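Local atomic coordinates of PpiC-type peptidyl-prolyl cis-trans isomerase (PDB entry 3GPK), a protein that probably catalyses the cis-trans isomerisation of peptidyl-prolyl bonds, represented here by the PpiC-type rotamase domain of a longer periplasmic chaperone. Residues A16-E19 and E20-P23; K22-V25 and F26-E30; W63-L66 and A67-P70. All blocks are in the same frame, centred on the assembly; numbering follows the deposited sequence.

Overall arrangement
The three contacts are all local, each formed where the chain folds back on the residues just behind it. Interactions 1 and 2 are partly buried and follow one another into helix 22-37: they share K22 and P23, and A17 CB lies 3.4 Å from V25 CG2, so the entry to the helix packs directly on its first turns. Interaction 1 depends on charge and on water-bridged polar groups, interaction 2 on repeating backbone hydrogen bonds with one amide pair added. Interaction 3 is a surface contact at the C-terminal end of strand 60-64, across the chain's centre from interaction 2 and about 24 Å from it between centres; it combines a short 3-10 turn with apolar packing.

Interaction 1 of 3, residues A16-E19 and E20-P23; sequences AATE and ENKP
E19 and K22 meet through a salt bridge at the bend where strand 7-16 passes into helix 22-37, the first strand-to-helix connection of this parvulin-type fold. The two side chains run side by side in the same direction. K22 is extended beyond CG, whereas E19 is bent at chi2 (-56°), which curls its carboxylate back beside the lysine. K22 NZ sits 2.9 Å from E19 OE2 and uses the syn lone pair of that oxygen; K22 CE follows at 3.2 Å from the same atom. This is not the sole support of the ammonium group. It also forms a salt bridge with E90 and hydrogen bonds to the carbonyl oxygens of I91 and R92, so the charge of a largely buried lysine is met by two carboxylates and two backbone oxygens. Lower down the same side chain, K22 CG rests against A17 CB at 3.9 Å, and A17 is held through its backbone by G93.

The rest of the turn centres on T18. Its OG1 is turned between its own backbone N and carbonyl carbon (chi1 56°), a position from which it faces the turn and receives a weak, 3.4 Å hydrogen bond from N21 N. The same N-H makes another weak bond, to T18 O, so N21 N is shared between two acceptors of one residue, and K22 N gives a weak bond to E19 O. Water fills out the polar network on the exposed side. One molecule joins the N21 amide to the T18 backbone by accepting from both ND2 and N. The other links T18 to E20: it lies 3.0 Å from T18 OG1 and donates a 2.7 Å hydrogen bond to E20 OE1.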
loop_
_atom_site.group_PDB
_atom_site.type_symbol
_atom_site.label_atom_id
_atom_site.label_comp_id
_atom_site.label_asym_id
_atom_site.label_seq_id
_atom_site.Cartn_x
_atom_site.Cartn_y
_atom_site.Cartn_z
ATOM N N ALA A 16 2.350 -9.437 8.058
ATOM C CA ALA A 16 1.607 -10.686 8.182
ATOM C C ALA A 16 1.132 -10.921 9.606
ATOM O O ALA A 16 1.801 -10.549 10.568
ATOM C CB ALA A 16 2.479 -11.851 7.724
ATOM N N ALA A 17 -0.034 -11.541 9.741
ATOM C CA ALA A 17 -0.565 -11.827 11.066
ATOM C C ALA A 17 -1.630 -12.903 11.031
ATOM O O ALA A 17 -2.516 -12.889 10.174
ATOM C CB ALA A 17 -1.144 -10.558 11.693
ATOM N N THR A 18 -1.535 -13.840 11.965
ATOM C CA THR A 18 -2.532 -14.889 12.063
ATOM C C THR A 18 -3.725 -14.181 12.687
ATOM O O THR A 18 -3.572 -13.094 13.249
ATOM C CB THR A 18 -2.061 -16.025 12.982
ATOM O OG1 THR A 18 -1.729 -15.492 14.268
ATOM C CG2 THR A 18 -0.838 -16.713 12.394
ATOM N N GLU A 19 -4.911 -14.770 12.598
ATOM C CA GLU A 19 -6.081 -14.119 13.163
ATOM C C GLU A 19 -5.869 -13.776 14.630
ATOM O O GLU A 19 -6.288 -12.718 15.089
ATOM C CB GLU A 19 -7.321 -15.001 12.999
ATOM C CG GLU A 19 -7.684 -15.275 11.545
ATOM C CD GLU A 19 -7.879 -14.002 10.734
ATOM O OE1 GLU A 19 -8.845 -13.256 11.003
ATOM O OE2 GLU A 19 -7.061 -13.747 9.826
ATOM N N GLU A 20 -5.196 -14.664 15.353
ATOM C CA GLU A 20 -4.931 -14.461 16.773
ATOM C C GLU A 20 -4.033 -13.261 17.048
ATOM O O GLU A 20 -4.195 -12.572 18.058
ATOM C CB GLU A 20 -4.278 -15.710 17.370
ATOM C CG GLU A 20 -5.150 -16.957 17.369
ATOM C CD GLU A 20 -5.545 -17.413 15.978
ATOM O OE1 GLU A 20 -4.642 -17.651 15.147
ATOM O OE2 GLU A 20 -6.762 -17.539 15.718
ATOM N N ASN A 21 -3.081 -13.015 16.151
ATOM C CA ASN A 21 -2.148 -11.908 16.315
ATOM C C ASN A 21 -2.555 -10.629 15.602
ATOM O O ASN A 21 -1.868 -9.616 15.724
ATOM C CB ASN A 21 -0.757 -12.312 15.820
ATOM C CG ASN A 21 -0.096 -13.334 16.714
ATOM O OD1 ASN A 21 -0.053 -13.170 17.932
ATOM N ND2 ASN A 21 0.437 -14.391 16.116
ATOM N N LYS A 22 -3.667 -10.652 14.876
ATOM C CA LYS A 22 -4.064 -9.460 14.137
ATOM C C LYS A 22 -4.216 -8.175 14.946
ATOM O O LYS A 22 -3.702 -7.130 14.549
ATOM C CB LYS A 22 -5.322 -9.738 13.303
ATOM C CG LYS A 22 -4.979 -10.277 11.907
ATOM C CD LYS A 22 -6.203 -10.498 11.020
ATOM C CE LYS A 22 -5.781 -10.848 9.590
ATOM N NZ LYS A 22 -6.933 -11.078 8.674
ATOM N N PRO A 23 -4.910 -8.223 16.093
ATOM C CA PRO A 23 -5.026 -6.961 16.830
ATOM C C PRO A 23 -3.659 -6.355 17.181
ATOM O O PRO A 23 -3.476 -5.138 17.103
ATOM C CB PRO A 23 -5.842 -7.356 18.059
ATOM C CG PRO A 23 -6.749 -8.427 17.513
ATOM C CD PRO A 23 -5.788 -9.258 16.672
HETATM O O HOH W 1 1.165 -13.894 13.272
HETATM O O HOH W 2 -2.205 -17.728 16.217
#

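Interaction 2 of 3, residues K22-V25 and F26-E30; sequences KPQV and FANAE
The amides of Q24 and N28 meet one turn apart on helix 22-37, their planes 27° out of parallel. Over one face of the N28 amide lies a backbone atom: Q24 O stands almost directly above N28 CG at 3.3 Å. At the oxygen end of the same amide, Q24 NE2 donates to N28 OD1 over 3.2 Å. That bond is bent, and the donor is tilted 34° from the carbonyl plane. The glutamine reaches it because CG starts anti to the backbone N (chi1 172°) and the chain then bends at chi2, bringing the amide round beside the next turn. The other flat group, the F26 ring, takes part in an edge-to-face pair with F95 of strand 94-104.

Beneath these side chains runs a regular series of alpha-helical i to i+4 hydrogen bonds. F26 N bonds to K22 O at 2.7 Å, A27 N to P23 O, N28 N to Q24 O and A29 N to V25 O at 2.9 Å. P23 fits in the opening turn, where its carbonyl can serve as an acceptor although its nitrogen carries no hydrogen. F26 CB lies 3.4 Å from K22 O.

The helix lies against the parvulin-type sheet. V25 packs on L15, A17 and F95, and A29 on L15 and P88, while Q24 and N28 are exposed. The chemistry divides accordingly: the backbone bonds hold the helix together and the apolar contacts seat it on the sheet, whereas the long, bent amide bond can at most add a modest tie between successive turns, since water can probably compete for both of its polar groups.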
loop_
_atom_site.group_PDB
_atom_site.type_symbol
_atom_site.label_atom_id
_atom_site.label_comp_id
_atom_site.label_asym_id
_atom_site.label_seq_id
_atom_site.Cartn_x
_atom_site.Cartn_y
_atom_site.Cartn_z
ATOM N N LYS A 22 -3.667 -10.652 14.876
ATOM C CA LYS A 22 -4.064 -9.460 14.137
ATOM C C LYS A 22 -4.216 -8.175 14.946
ATOM O O LYS A 22 -3.702 -7.130 14.549
ATOM C CB LYS A 22 -5.322 -9.738 13.303
ATOM C CG LYS A 22 -4.979 -10.277 11.907
ATOM C CD LYS A 22 -6.203 -10.498 11.020
ATOM C CE LYS A 22 -5.781 -10.848 9.590
ATOM N NZ LYS A 22 -6.933 -11.078 8.674
ATOM N N PRO A 23 -4.910 -8.223 16.093
ATOM C CA PRO A 23 -5.026 -6.961 16.830
ATOM C C PRO A 23 -3.659 -6.355 17.181
ATOM O O PRO A 23 -3.476 -5.138 17.103
ATOM C CB PRO A 23 -5.842 -7.356 18.059
ATOM C CG PRO A 23 -6.749 -8.427 17.513
ATOM C CD PRO A 23 -5.788 -9.258 16.672
ATOM N N GLN A 24 -2.711 -7.203 17.561
ATOM C CA GLN A 24 -1.370 -6.735 17.904
ATOM C C GLN A 24 -0.637 -6.195 16.680
ATOM O O GLN A 24 0.007 -5.145 16.749
ATOM C CB GLN A 24 -0.536 -7.862 18.524
ATOM C CG GLN A 24 0.941 -7.495 18.732
ATOM C CD GLN A 24 1.156 -6.474 19.838
ATOM O OE1 GLN A 24 0.967 -6.777 21.018
ATOM N NE2 GLN A 24 1.551 -5.254 19.462
ATOM N N VAL A 25 -0.722 -6.911 15.560
ATOM C CA VAL A 25 -0.042 -6.455 14.358
ATOM C C VAL A 25 -0.691 -5.176 13.838
ATOM O O VAL A 25 -0.009 -4.319 13.274
ATOM C CB VAL A 25 -0.031 -7.546 13.259
ATOM C CG1 VAL A 25 0.574 -6.986 11.971
ATOM C CG2 VAL A 25 0.797 -8.728 13.726
ATOM N N PHE A 26 -2.001 -5.034 14.027
ATOM C CA PHE A 26 -2.678 -3.816 13.595
ATOM C C PHE A 26 -2.086 -2.636 14.357
ATOM O O PHE A 26 -1.890 -1.558 13.803
ATOM C CB PHE A 26 -4.179 -3.871 13.891
ATOM C CG PHE A 26 -4.895 -2.593 13.556
ATOM C CD1 PHE A 26 -5.277 -2.317 12.249
ATOM C CD2 PHE A 26 -5.128 -1.636 14.536
ATOM C CE1 PHE A 26 -5.878 -1.100 11.921
ATOM C CE2 PHE A 26 -5.728 -0.412 14.224
ATOM C CZ PHE A 26 -6.102 -0.143 12.912
ATOM N N ALA A 27 -1.810 -2.847 15.640
ATOM C CA ALA A 27 -1.238 -1.796 16.470
ATOM C C ALA A 27 0.130 -1.406 15.933
ATOM O O ALA A 27 0.467 -0.225 15.886
ATOM C CB ALA A 27 -1.113 -2.277 17.913
ATOM N N ASN A 28 0.914 -2.404 15.538
ATOM C CA ASN A 28 2.246 -2.150 15.008
ATOM C C ASN A 28 2.135 -1.364 13.714
ATOM O O ASN A 28 2.889 -0.420 13.491
ATOM C CB ASN A 28 2.998 -3.462 14.736
ATOM C CG ASN A 28 3.156 -4.324 15.977
ATOM O OD1 ASN A 28 3.083 -3.837 17.102
ATOM N ND2 ASN A 28 3.396 -5.617 15.772
ATOM N N ALA A 29 1.193 -1.762 12.864
ATOM C CA ALA A 29 0.981 -1.093 11.582
ATOM C C ALA A 29 0.519 0.349 11.769
ATOM O O ALA A 29 0.961 1.244 11.053
ATOM C CB ALA A 29 -0.042 -1.867 10.751
ATOM N N GLU A 30 -0.371 0.577 12.731
ATOM C CA GLU A 30 -0.865 1.929 12.970
ATOM C C GLU A 30 0.265 2.851 13.412
ATOM O O GLU A 30 0.294 4.016 13.036
ATOM C CB GLU A 30 -1.987 1.917 14.018
ATOM C CG GLU A 30 -2.471 3.299 14.468
ATOM C CD GLU A 30 -3.009 4.158 13.337
ATOM O OE1 GLU A 30 -3.444 3.600 12.303
ATOM O OE2 GLU A 30 -3.016 5.401 13.488
#

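Interaction 3 of 3, residues W63-L66 and A67-P70; sequences WIRL and AQLP. With SO4 (sulfate ion), chain D.
I64 and L69 form an apolar contact across the tight turn that leads from strand 60-64 toward helix 71-79. Their side chains cross at about a right angle, and I64 CD1 drives into the branch of the leucine, 3.6 Å from L69 CG and 3.8 Å from both L69 CD1 and L69 CD2. With chi1 at 62°, I64 CG1 is tucked over its own backbone, and the chain runs on extended from there, which carries the terminal methyl to that branch. More loosely, L66 CD2 approaches L69 CD1 at 4.3 Å.

The turn itself contains a short 3-10 segment and has the i to i+3 bonding of that helix: Q68 N donates to R65 O at 2.9 Å, and L69 N to L66 O at 3.0 Å. In the second bond the donor stands 57° above the carbonyl plane. Within the four-stranded antiparallel sheet of the parvulin-type fold, I64 is paired through its backbone with Y8. L69 reaches I10 and A74, while L66 lies against Y8, A77 and A78, so the turn packs on both strand 7-16 and helix 71-79. P70 then occupies the N-cap position of that helix.

At the corner where the strand turns, W63 makes a cation-pi contact with R104. Its indole NE1 gives a nearly straight hydrogen bond (171°) to O3 of a sulfate, probably from the crystallisation liquor, 2.8 Å away at the ring edge.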
loop_
_atom_site.group_PDB
_atom_site.type_symbol
_atom_site.label_atom_id
_atom_site.label_comp_id
_atom_site.label_asym_id
_atom_site.label_seq_id
_atom_site.Cartn_x
_atom_site.Cartn_y
_atom_site.Cartn_z
ATOM N N TRP A 63 3.494 0.134 -11.679
ATOM C CA TRP A 63 2.178 0.464 -12.208
ATOM C C TRP A 63 1.318 -0.790 -12.244
ATOM O O TRP A 63 1.714 -1.806 -12.813
ATOM C CB TRP A 63 2.303 1.052 -13.616
ATOM C CG TRP A 63 2.881 2.426 -13.630
ATOM C CD1 TRP A 63 4.180 2.773 -13.885
ATOM C CD2 TRP A 63 2.186 3.645 -13.353
ATOM N NE1 TRP A 63 4.331 4.135 -13.784
ATOM C CE2 TRP A 63 3.123 4.695 -13.461
ATOM C CE3 TRP A 63 0.859 3.952 -13.027
ATOM C CZ2 TRP A 63 2.776 6.030 -13.245
ATOM C CZ3 TRP A 63 0.513 5.281 -12.814
ATOM C CH2 TRP A 63 1.469 6.305 -12.928
ATOM N N ILE A 64 0.148 -0.727 -11.617
ATOM C CA ILE A 64 -0.746 -1.881 -11.591
ATOM C C ILE A 64 -2.200 -1.506 -11.844
ATOM O O ILE A 64 -2.584 -0.341 -11.756
ATOM C CB ILE A 64 -0.689 -2.619 -10.231
ATOM C CG1 ILE A 64 -1.152 -1.686 -9.113
ATOM C CG2 ILE A 64 0.717 -3.134 -9.966
ATOM C CD1 ILE A 64 -1.374 -2.405 -7.790
ATOM N N ARG A 65 -3.002 -2.511 -12.182
ATOM C CA ARG A 65 -4.425 -2.324 -12.402
ATOM C C ARG A 65 -5.067 -2.835 -11.112
ATOM O O ARG A 65 -4.545 -3.762 -10.494
ATOM C CB ARG A 65 -4.884 -3.148 -13.610
ATOM C CG ARG A 65 -4.254 -2.718 -14.930
ATOM C CD ARG A 65 -4.840 -3.521 -16.081
ATOM N NE ARG A 65 -4.533 -2.956 -17.393
ATOM C CZ ARG A 65 -3.361 -3.062 -18.007
ATOM N NH1 ARG A 65 -2.359 -3.715 -17.433
ATOM N NH2 ARG A 65 -3.198 -2.525 -19.210
ATOM N N LEU A 66 -6.179 -2.236 -10.696
ATOM C CA LEU A 66 -6.829 -2.641 -9.447
ATOM C C LEU A 66 -7.161 -4.126 -9.330
ATOM O O LEU A 66 -7.189 -4.678 -8.228
ATOM C CB LEU A 66 -8.086 -1.803 -9.216
ATOM C CG LEU A 66 -7.814 -0.307 -9.042
ATOM C CD1 LEU A 66 -9.105 0.400 -8.669
ATOM C CD2 LEU A 66 -6.756 -0.089 -7.965
ATOM N N ALA A 67 -7.411 -4.780 -10.458
ATOM C CA ALA A 67 -7.725 -6.204 -10.437
ATOM C C ALA A 67 -6.540 -7.039 -9.945
ATOM O O ALA A 67 -6.700 -8.211 -9.601
ATOM C CB ALA A 67 -8.148 -6.666 -11.829
ATOM N N GLN A 68 -5.348 -6.448 -9.910
ATOM C CA GLN A 68 -4.168 -7.181 -9.447
ATOM C C GLN A 68 -4.101 -7.213 -7.924
ATOM O O GLN A 68 -3.347 -7.993 -7.339
ATOM C CB GLN A 68 -2.886 -6.540 -9.978
ATOM C CG GLN A 68 -2.764 -6.546 -11.478
ATOM C CD GLN A 68 -1.429 -6.015 -11.950
ATOM O OE1 GLN A 68 -0.385 -6.646 -11.750
ATOM N NE2 GLN A 68 -1.451 -4.850 -12.573
ATOM N N LEU A 69 -4.881 -6.353 -7.285
ATOM C CA LEU A 69 -4.899 -6.280 -5.828
ATOM C C LEU A 69 -6.057 -7.056 -5.227
ATOM O O LEU A 69 -7.080 -7.261 -5.874
ATOM C CB LEU A 69 -5.031 -4.823 -5.374
ATOM C CG LEU A 69 -3.861 -3.876 -5.619
ATOM C CD1 LEU A 69 -4.310 -2.458 -5.329
ATOM C CD2 LEU A 69 -2.683 -4.271 -4.734
ATOM N N PRO A 70 -5.900 -7.511 -3.977
ATOM C CA PRO A 70 -6.994 -8.244 -3.350
ATOM C C PRO A 70 -8.105 -7.220 -3.143
ATOM O O PRO A 70 -7.845 -6.027 -3.036
ATOM C CB PRO A 70 -6.379 -8.729 -2.041
ATOM C CG PRO A 70 -5.367 -7.673 -1.729
ATOM C CD PRO A 70 -4.737 -7.425 -3.077
HETATM S S SO4 D . 8.014 5.205 -14.614
HETATM O O1 SO4 D . 8.680 6.455 -15.032
HETATM O O2 SO4 D . 8.927 4.448 -13.727
HETATM O O3 SO4 D . 6.770 5.546 -13.903
HETATM O O4 SO4 D . 7.698 4.373 -15.795
#